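Local coordinates for DegV domain-containing protein spr0652 (Streptococcus pneumoniae, PDB 6CNG) that binds a long-chain fatty acid, here linoleic acid, as a DegV-family protein of the fatty acid kinase system, and may take part in lipid transport or fatty acid metabolism, at residues 158-161 and 162-166; 169-172 and 173-177. All coordinates share one frame; numbering follows the deposited sequence.

Contact 1: residues 158-161 and 162-166; sequences QGLS and FEEVV
Ser161 and Glu164 grip each other at the start of helix 162-174 in a capping box, each side chain taking a backbone N-H of the other residue. Ser161 OG accepts from Glu164 N at 3.0 Å; with chi1 at 62° the hydroxyl stands between its own N and carbonyl carbon and faces the first turn. In return, Ser161 N donates to Glu164 OE1 over 2.9 Å, a fairly straight bond (163° at the hydrogen) that reaches the carboxylate on its anti side and 32° out of its plane. Glu164 carries its CG beside its own N and runs extended from there, which lays the carboxylate back across the cap. A backbone bond from Val165 N to Ser161 O, 2.9 Å long, closes the first helical turn.

The tight side lies toward the protein interior. Leu160 CB meets Val165 CG2 at 3.7 Å, and Val165 goes on to Leu152 and Leu155 of helix 143-157, while the ring of Phe162 stacks with Phe102. This hydrophobic pairing of the residue before the N-cap with one in the first turn is the hydrophobic staple that often accompanies a capping box. Leu160 also crosses Glu164 at about a right angle, its CG 3.5 Å from Glu164 CB.

The solvent side is looser: there the Glu164 carboxylate is held through OE1 by Ser161 N, while Glu163 turns away from the cap to a salt bridge with Lys132. Upstream, Gly159 ends the preceding helix in a Schellman motif, its positive phi turning the chain toward the new cap. Two N-H groups at the helix start thus have side-chain acceptors, and the Glu164 carboxylate, beside the N-terminal end of the helix dipole, would probably be favoured as the anion.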
ATOM      1  N   GLN A 158       3.443   3.927  22.412  1.00 17.76           N
ATOM      2  CA  GLN A 158       4.501   3.521  23.313  1.00 18.82           C
ATOM      3  C   GLN A 158       5.160   4.686  24.022  1.00 20.08           C
ATOM      4  O   GLN A 158       5.905   4.459  24.978  1.00 28.83           O
ATOM      5  CB  GLN A 158       5.528   2.718  22.531  1.00 20.44           C
ATOM      6  CG  GLN A 158       4.988   1.383  22.089  1.00 26.98           C
ATOM      7  CD  GLN A 158       5.954   0.626  21.210  1.00 28.47           C
ATOM      8  OE1 GLN A 158       7.161   0.830  21.278  1.00 27.77           O
ATOM      9  NE2 GLN A 158       5.428  -0.268  20.388  1.00 32.93           N
ATOM     10  N   GLY A 159       4.933   5.908  23.591  1.00 18.05           N
ATOM     11  CA  GLY A 159       5.419   7.050  24.315  1.00 22.54           C
ATOM     12  C   GLY A 159       6.705   7.632  23.812  1.00 21.37           C
ATOM     13  O   GLY A 159       7.348   8.384  24.554  1.00 23.73           O
ATOM     14  N   LEU A 160       7.098   7.332  22.579  1.00 22.75           N
ATOM     15  CA  LEU A 160       8.350   7.832  22.035  1.00 17.60           C
ATOM     16  C   LEU A 160       8.222   9.290  21.598  1.00 17.13           C
ATOM     17  O   LEU A 160       7.133   9.806  21.331  1.00 21.44           O
ATOM     18  CB  LEU A 160       8.813   6.973  20.855  1.00 18.85           C
ATOM     19  CG  LEU A 160       9.742   5.812  21.159  1.00 22.58           C
ATOM     20  CD1 LEU A 160       9.139   4.933  22.196  1.00 23.53           C
ATOM     21  CD2 LEU A 160      10.042   5.035  19.897  1.00 23.16           C
ATOM     22  N   SER A 161       9.361   9.951  21.536  1.00 16.19           N
ATOM     23  CA  SER A 161       9.447  11.292  21.017  1.00 17.53           C
ATOM     24  C   SER A 161       9.378  11.253  19.500  1.00 15.63           C
ATOM     25  O   SER A 161       9.482  10.203  18.876  1.00 19.33           O
ATOM     26  CB  SER A 161      10.772  11.905  21.432  1.00 18.45           C
ATOM     27  OG  SER A 161      11.837  11.183  20.883  1.00 18.86           O
ATOM     28  N   PHE A 162       9.192  12.416  18.897  1.00 14.29           N
ATOM     29  CA  PHE A 162       9.167  12.460  17.453  1.00 15.40           C
ATOM     30  C   PHE A 162      10.429  11.817  16.900  1.00 17.15           C
ATOM     31  O   PHE A 162      10.366  10.966  16.012  1.00 19.48           O
ATOM     32  CB  PHE A 162       9.000  13.903  16.957  1.00 14.84           C
ATOM     33  CG  PHE A 162       9.086  14.027  15.475  1.00 18.02           C
ATOM     34  CD1 PHE A 162      10.303  14.232  14.855  1.00 16.67           C
ATOM     35  CD2 PHE A 162       7.968  13.891  14.691  1.00 21.07           C
ATOM     36  CE1 PHE A 162      10.394  14.303  13.512  1.00 18.22           C
ATOM     37  CE2 PHE A 162       8.070  13.966  13.333  1.00 15.55           C
ATOM     38  CZ  PHE A 162       9.277  14.171  12.750  1.00 16.91           C
ATOM     39  N   GLU A 163      11.593  12.196  17.435  1.00 17.16           N
ATOM     40  CA  GLU A 163      12.828  11.720  16.832  1.00 16.88           C
ATOM     41  C   GLU A 163      13.051  10.257  17.162  1.00 15.25           C
ATOM     42  O   GLU A 163      13.622   9.523  16.354  1.00 19.24           O
ATOM     43  CB  GLU A 163      14.008  12.593  17.245  1.00 26.62           C
ATOM     44  CG  GLU A 163      14.257  13.794  16.304  1.00 35.73           C
ATOM     45  CD  GLU A 163      13.599  15.101  16.753  1.00 39.56           C
ATOM     46  OE1 GLU A 163      13.070  15.122  17.883  1.00 36.54           O
ATOM     47  OE2 GLU A 163      13.614  16.103  15.977  1.00 37.31           O
ATOM     48  N   GLU A 164      12.574   9.806  18.317  1.00 18.14           N
ATOM     49  CA  GLU A 164      12.588   8.378  18.606  1.00 18.27           C
ATOM     50  C   GLU A 164      11.741   7.615  17.592  1.00 17.92           C
ATOM     51  O   GLU A 164      12.144   6.550  17.122  1.00 20.59           O
ATOM     52  CB  GLU A 164      12.132   8.117  20.048  1.00 21.59           C
ATOM     53  CG  GLU A 164      13.163   8.489  21.128  1.00 25.07           C
ATOM     54  CD  GLU A 164      12.646   8.356  22.575  1.00 24.88           C
ATOM     55  OE1 GLU A 164      11.433   8.323  22.796  1.00 25.96           O
ATOM     56  OE2 GLU A 164      13.467   8.293  23.511  1.00 31.99           O
ATOM     57  N   VAL A 165      10.595   8.173  17.192  1.00 16.53           N
ATOM     58  CA  VAL A 165       9.728   7.467  16.255  1.00 15.28           C
ATOM     59  C   VAL A 165      10.361   7.400  14.877  1.00 11.88           C
ATOM     60  O   VAL A 165      10.329   6.360  14.224  1.00 16.32           O
ATOM     61  CB  VAL A 165       8.319   8.091  16.221  1.00 14.80           C
ATOM     62  CG1 VAL A 165       7.496   7.427  15.166  1.00 16.11           C
ATOM     63  CG2 VAL A 165       7.641   7.945  17.537  1.00 14.10           C
ATOM     64  N   VAL A 166      10.934   8.503  14.407  1.00 13.29           N
ATOM     65  CA  VAL A 166      11.643   8.492  13.132  1.00 14.69           C
ATOM     66  C   VAL A 166      12.687   7.377  13.108  1.00 14.18           C
ATOM     67  O   VAL A 166      12.804   6.618  12.143  1.00 16.93           O
ATOM     68  CB  VAL A 166      12.294   9.865  12.880  1.00 18.82           C
ATOM     69  CG1 VAL A 166      13.134   9.813  11.619  1.00 23.62           C
ATOM     70  CG2 VAL A 166      11.254  10.962  12.829  1.00 16.41           C
TER

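Contact 2: residues 169-172 and 173-177. With NA (sodium ion), chain D.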
ATOM      1  N   ILE A 169      10.946   3.778  13.089  1.00 14.34           N
ATOM      2  CA  ILE A 169      10.225   3.429  11.866  1.00 14.41           C
ATOM      3  C   ILE A 169      11.186   3.244  10.702  1.00 13.34           C
ATOM      4  O   ILE A 169      10.952   2.418   9.820  1.00 15.68           O
ATOM      5  CB  ILE A 169       9.142   4.471  11.552  1.00 11.18           C
ATOM      6  CG1 ILE A 169       8.115   3.897  10.575  1.00 16.69           C
ATOM      7  CG2 ILE A 169       9.732   5.751  10.983  1.00 13.69           C
ATOM      8  CD1 ILE A 169       7.164   2.815  11.157  1.00 13.50           C
ATOM      9  N   THR A 170      12.281   3.991  10.675  1.00 16.39           N
ATOM     10  CA  THR A 170      13.293   3.723   9.671  1.00 17.63           C
ATOM     11  C   THR A 170      13.845   2.318   9.836  1.00 13.24           C
ATOM     12  O   THR A 170      14.002   1.583   8.857  1.00 15.87           O
ATOM     13  CB  THR A 170      14.391   4.769   9.759  1.00 14.69           C
ATOM     14  OG1 THR A 170      13.825   6.078   9.564  1.00 17.07           O
ATOM     15  CG2 THR A 170      15.363   4.527   8.687  1.00 17.92           C
ATOM     16  N   ALA A 171      14.084   1.908  11.069  1.00 14.10           N
ATOM     17  CA  ALA A 171      14.550   0.559  11.316  1.00 13.01           C
ATOM     18  C   ALA A 171      13.488  -0.456  10.954  1.00 14.65           C
ATOM     19  O   ALA A 171      13.794  -1.472  10.334  1.00 17.87           O
ATOM     20  CB  ALA A 171      14.947   0.414  12.776  1.00 17.58           C
ATOM     21  N   TYR A 172      12.227  -0.180  11.293  1.00 15.95           N
ATOM     22  CA  TYR A 172      11.170  -1.146  11.034  1.00 15.07           C
ATOM     23  C   TYR A 172      10.994  -1.372   9.544  1.00 13.34           C
ATOM     24  O   TYR A 172      10.693  -2.481   9.106  1.00 13.83           O
ATOM     25  CB  TYR A 172       9.866  -0.658  11.662  1.00 13.53           C
ATOM     26  CG  TYR A 172       8.688  -1.611  11.494  1.00 11.26           C
ATOM     27  CD1 TYR A 172       8.672  -2.833  12.123  1.00 11.40           C
ATOM     28  CD2 TYR A 172       7.591  -1.272  10.721  1.00 11.30           C
ATOM     29  CE1 TYR A 172       7.628  -3.685  11.968  1.00 13.90           C
ATOM     30  CE2 TYR A 172       6.533  -2.118  10.573  1.00 11.03           C
ATOM     31  CZ  TYR A 172       6.548  -3.320  11.197  1.00 13.84           C
ATOM     32  OH  TYR A 172       5.495  -4.187  11.060  1.00 13.15           O
ATOM     33  N   GLN A 173      11.165  -0.326   8.753  1.00 12.81           N
ATOM     34  CA  GLN A 173      11.031  -0.439   7.312  1.00 14.75           C
ATOM     35  C   GLN A 173      12.075  -1.372   6.690  1.00 12.52           C
ATOM     36  O   GLN A 173      11.854  -1.881   5.593  1.00 19.61           O
ATOM     37  CB  GLN A 173      11.052   0.964   6.703  1.00 12.92           C
ATOM     38  CG  GLN A 173      10.728   0.967   5.248  1.00 18.23           C
ATOM     39  CD  GLN A 173      10.631   2.358   4.666  1.00 18.06           C
ATOM     40  OE1 GLN A 173      10.997   3.343   5.309  1.00 24.48           O
ATOM     41  NE2 GLN A 173      10.165   2.443   3.431  1.00 17.47           N
ATOM     42  N   GLU A 174      13.182  -1.642   7.364  1.00 12.28           N
ATOM     43  CA  GLU A 174      14.079  -2.673   6.883  1.00 17.50           C
ATOM     44  C   GLU A 174      13.514  -4.060   7.126  1.00 19.43           C
ATOM     45  O   GLU A 174      13.908  -4.993   6.427  1.00 20.06           O
ATOM     46  CB  GLU A 174      15.428  -2.542   7.586  1.00 17.88           C
ATOM     47  CG  GLU A 174      16.051  -1.163   7.503  1.00 21.25           C
ATOM     48  CD  GLU A 174      17.191  -0.966   8.502  1.00 34.08           C
ATOM     49  OE1 GLU A 174      17.588  -1.957   9.152  1.00 38.61           O
ATOM     50  OE2 GLU A 174      17.693   0.176   8.654  1.00 36.71           O
ATOM     51  N   LYS A 175      12.591  -4.193   8.092  1.00 15.66           N
ATOM     52  CA  LYS A 175      11.993  -5.450   8.525  1.00 17.06           C
ATOM     53  C   LYS A 175      10.715  -5.789   7.781  1.00 12.14           C
ATOM     54  O   LYS A 175      10.113  -6.813   8.077  1.00 16.33           O
ATOM     55  CB  LYS A 175      11.591  -5.410  10.023  1.00 21.74           C
ATOM     56  CG  LYS A 175      12.708  -5.439  11.057  1.00 37.27           C
ATOM     57  CD  LYS A 175      12.164  -5.185  12.488  1.00 44.19           C
ATOM     58  CE  LYS A 175      12.987  -4.132  13.271  1.00 36.57           C
ATOM     59  NZ  LYS A 175      12.166  -2.953  13.715  1.00 21.58           N
ATOM     60  N   THR A 176      10.272  -4.944   6.863  1.00 14.25           N
ATOM     61  CA  THR A 176       8.998  -5.110   6.186  1.00 14.02           C
ATOM     62  C   THR A 176       9.211  -5.273   4.687  1.00 16.88           C
ATOM     63  O   THR A 176      10.101  -4.641   4.094  1.00 17.09           O
ATOM     64  CB  THR A 176       8.042  -3.928   6.458  1.00 14.48           C
ATOM     65  OG1 THR A 176       8.606  -2.699   6.000  1.00 19.34           O
ATOM     66  CG2 THR A 176       7.760  -3.807   7.905  1.00 17.37           C
ATOM     67  N   LYS A 177       8.370  -6.118   4.088  1.00 14.17           N
ATOM     68  CA  LYS A 177       8.455  -6.472   2.681  1.00 12.02           C
ATOM     69  C   LYS A 177       7.048  -6.559   2.084  1.00 10.73           C
ATOM     70  O   LYS A 177       6.046  -6.514   2.798  1.00 12.35           O
ATOM     71  CB  LYS A 177       9.236  -7.789   2.516  1.00 18.18           C
ATOM     72  CG  LYS A 177      10.692  -7.795   3.141  1.00 17.65           C
ATOM     73  CD  LYS A 177      11.744  -7.032   2.346  1.00 21.56           C
ATOM     74  CE  LYS A 177      13.119  -6.883   3.085  1.00 24.59           C
ATOM     75  NZ  LYS A 177      14.096  -5.958   2.402  1.00 23.57           N
TER
HETATM   76 NA    NA D 302      10.701  -2.604   3.170  1.00 27.90          NA
HETATM   77  O   HOH W   1      10.657  -0.658   2.019  1.00 20.67           O
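A sodium site is built on the turn where helix 162-174 gives way to strand 176-182, and two backbone carbonyls of that turn bind the ion. Thr176 O is 2.3 Å from the sodium ion and Gln173 O a longer 2.8 Å. Water 1 and Glu144, from helix 143-157, are further ligands. Gln173 binds the ion through its main-chain O, and its NE2, hydrogen-bonded to Asp137 O, also donates weakly to the sodium-bound water 1.

The hydrogen bonding records how the helix runs out. Gln173 N still donates to Ile169 O, the i to i-4 bond of an alpha-helix, but Glu174 N turns to Ala171 O and Lys175 N to Tyr172 O at 2.7 Å. These last two are i to i-3 bonds, bent to 141° and 140° at the hydrogen, with each donor well above the carbonyl plane: a 3-10-like tightening of the last turn before the strand begins.

Tyr172 packs over this turn. With chi1 at -178° the ring swings to the side of its own carbonyl, where Thr176 CG2 meets one face in a CH-pi contact, 3.7 Å from the centroid and offset toward the rim, nearest to CE2. Lys175, bent in its outer torsions, crosses the tyrosine at about a right angle and brings NZ to the ring edge, 3.8 Å from Tyr172 CD1, rather than over a face; NZ lies closer still to Tyr172 CA, at 3.4 Å. The ring's hydroxyl is held by Glu299 of strand 294-300, the strand that also makes backbone hydrogen bonds with Lys175 and Lys177.

Contacts 1 and 2 mark the two ends of helix 162-174: the 158-161/162-166 contact starts it, the 169-172/173-177 contact ends it, and their centres lie about 15 Å apart. A hydrogen bond between Thr170 OG1 and Val166 O joins the two along the helix. Helix 143-157 accompanies both, meeting Val165 at one end and Ile169, Tyr172 and Thr176 at the other. Contact 1 is the more peripheral, its centre about 23 Å from the chain's centre against about 14 Å for contact 2. Neither forms the fatty-acid pocket; the Gln173 side chain in contact 2 lies about 11 Å from the bound linoleic acid, and the sodium ion belongs to contact 2.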